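Local atomic coordinates of Lin1840 protein (Listeria innocua serovar 6a, PDB entry 4ZOC), a protein that probably hydrolyses terminal, non-reducing beta-D-glucosyl residues to release beta-D-glucose, and takes part in the metabolism of beta-1,2-glucans. Residues 629-634 and 671-676. The protein carries 2 engineered substitutions. Numbering follows the deposited sequence.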
# COMPACT_ATOMS: atom_id res chain seq x y z
N THR A 629 34.17 -8.99 -17.72
CA THR A 629 34.93 -10.25 -17.72
C THR A 629 34.69 -10.97 -16.42
O THR A 629 34.85 -10.42 -15.31
CB THR A 629 36.43 -9.95 -17.84
OG1 THR A 629 36.63 -9.25 -19.06
CG2 THR A 629 37.24 -11.20 -17.90
N ILE A 630 34.28 -12.21 -16.56
CA ILE A 630 33.95 -13.02 -15.38
C ILE A 630 34.80 -14.28 -15.38
O ILE A 630 34.99 -14.89 -16.42
CB ILE A 630 32.45 -13.34 -15.29
CG1 ILE A 630 32.17 -14.16 -14.02
CG2 ILE A 630 31.92 -14.02 -16.55
CD1 ILE A 630 30.68 -14.13 -13.63
N LYS A 631 35.31 -14.63 -14.21
CA LYS A 631 36.12 -15.82 -13.98
C LYS A 631 35.58 -16.64 -12.82
O LYS A 631 35.24 -16.10 -11.80
CB LYS A 631 37.57 -15.43 -13.68
CG LYS A 631 38.50 -16.64 -13.81
CD LYS A 631 39.96 -16.35 -13.56
CE LYS A 631 40.69 -17.68 -13.51
NZ LYS A 631 42.13 -17.41 -13.43
N ASN A 632 35.48 -17.95 -13.01
CA ASN A 632 35.26 -18.90 -11.96
C ASN A 632 36.58 -19.33 -11.31
O ASN A 632 37.37 -20.01 -11.93
CB ASN A 632 34.54 -20.12 -12.53
CG ASN A 632 34.20 -21.20 -11.49
OD1 ASN A 632 34.66 -21.22 -10.34
ND2 ASN A 632 33.39 -22.18 -11.94
N ILE A 633 36.81 -18.82 -10.10
CA ILE A 633 38.04 -18.96 -9.39
C ILE A 633 38.02 -20.13 -8.42
O ILE A 633 38.89 -20.27 -7.56
CB ILE A 633 38.43 -17.64 -8.68
CG1 ILE A 633 37.37 -17.20 -7.65
CG2 ILE A 633 38.66 -16.49 -9.72
CD1 ILE A 633 37.84 -16.09 -6.69
N SER A 634 37.01 -20.97 -8.53
CA SER A 634 36.89 -22.20 -7.69
C SER A 634 37.17 -23.43 -8.55
O SER A 634 37.45 -23.34 -9.77
CB SER A 634 35.49 -22.30 -7.06
OG SER A 634 34.49 -22.69 -8.06
N GLY A 671 37.99 -22.48 -13.16
CA GLY A 671 39.03 -21.63 -13.73
C GLY A 671 38.72 -20.94 -15.04
O GLY A 671 39.56 -20.19 -15.53
N GLU A 672 37.53 -21.15 -15.62
CA GLU A 672 37.19 -20.55 -16.89
C GLU A 672 36.83 -19.07 -16.77
O GLU A 672 36.28 -18.66 -15.76
CB GLU A 672 36.06 -21.29 -17.54
CG GLU A 672 35.75 -20.77 -18.92
CD GLU A 672 34.71 -21.60 -19.62
OE1 GLU A 672 34.59 -21.45 -20.88
OE2 GLU A 672 33.98 -22.38 -18.95
N GLU A 673 37.23 -18.31 -17.80
CA GLU A 673 36.99 -16.90 -17.95
C GLU A 673 36.22 -16.65 -19.25
O GLU A 673 36.47 -17.32 -20.32
CB GLU A 673 38.33 -16.14 -17.96
CG GLU A 673 38.20 -14.67 -17.79
CD GLU A 673 39.55 -13.97 -17.76
OE1 GLU A 673 40.01 -13.55 -18.81
OE2 GLU A 673 40.15 -13.84 -16.70
N LYS A 674 35.23 -15.75 -19.15
CA LYS A 674 34.45 -15.30 -20.28
C LYS A 674 34.23 -13.82 -20.23
O LYS A 674 34.27 -13.23 -19.18
CB LYS A 674 33.12 -15.99 -20.36
CG LYS A 674 33.18 -17.48 -20.74
CD LYS A 674 31.76 -18.03 -20.85
CE LYS A 674 31.79 -19.45 -21.32
NZ LYS A 674 30.45 -20.07 -21.25
N THR A 675 33.98 -13.22 -21.38
CA THR A 675 33.71 -11.79 -21.49
C THR A 675 32.32 -11.63 -22.10
O THR A 675 32.01 -12.29 -23.11
CB THR A 675 34.78 -11.09 -22.33
OG1 THR A 675 36.01 -11.17 -21.61
CG2 THR A 675 34.47 -9.66 -22.51
N VAL A 676 31.48 -10.80 -21.48
CA VAL A 676 30.12 -10.61 -22.01
C VAL A 676 29.96 -9.13 -22.14
O VAL A 676 30.58 -8.34 -21.41
CB VAL A 676 28.96 -11.30 -21.20
CG1 VAL A 676 28.78 -12.75 -21.58
CG2 VAL A 676 29.17 -11.24 -19.72
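The carboxylate of E673 has the methyl CG2 of T629 over one face, 3.6 Å from CD, while CD of K631 comes in near its edge at OE2, displaced toward the other face. With CG anti to the backbone N (chi1 -167°), the extended chain of E673 slants obliquely over the neighbouring strand and brings CG and CD against that methyl. The ammonium NZ of K631 stays 5.2 Å from OE2 of E673, so the opposite charges attract at a distance at most; the lysine's extended chain instead lays CE 3.4 Å from O of G671. On the sheet face carrying T629, K631, E673 and T675, OG1 of T629 and OG1 of T675 share a long hydrogen bond of 3.3 Å.

The second flat group, the amide of N632, is gripped at both ends. OD1 takes OG of S634 on an in-plane lone pair at 2.7 Å and the backbone N of S634, tilted from that plane, making an Asx turn; ND2 donates to the carbonyls of I636 and L668. Rotation of the amide is thereby fixed.

Underneath runs an antiparallel ladder. I630 and K674 form a hydrogen-bonded pair, N of I630 to O of K674 at 2.8 Å and nearly straight (172°), with N of K674 returning a bond to O of I630. Past the K631-E673 pair, N of N632 still reaches O of E672 at 3.0 Å, and N of G671 makes only a weak bond to O of N632; G671, with positive phi (70°), belongs to the loop leading into its strand.

On the opposite face I630 packs on L668 and I642, and K674 sends NZ to the carbonyl of A667. This is two neighbouring antiparallel strands of one sheet laid against a second, the beta-sandwich of a fibronectin type III-like domain.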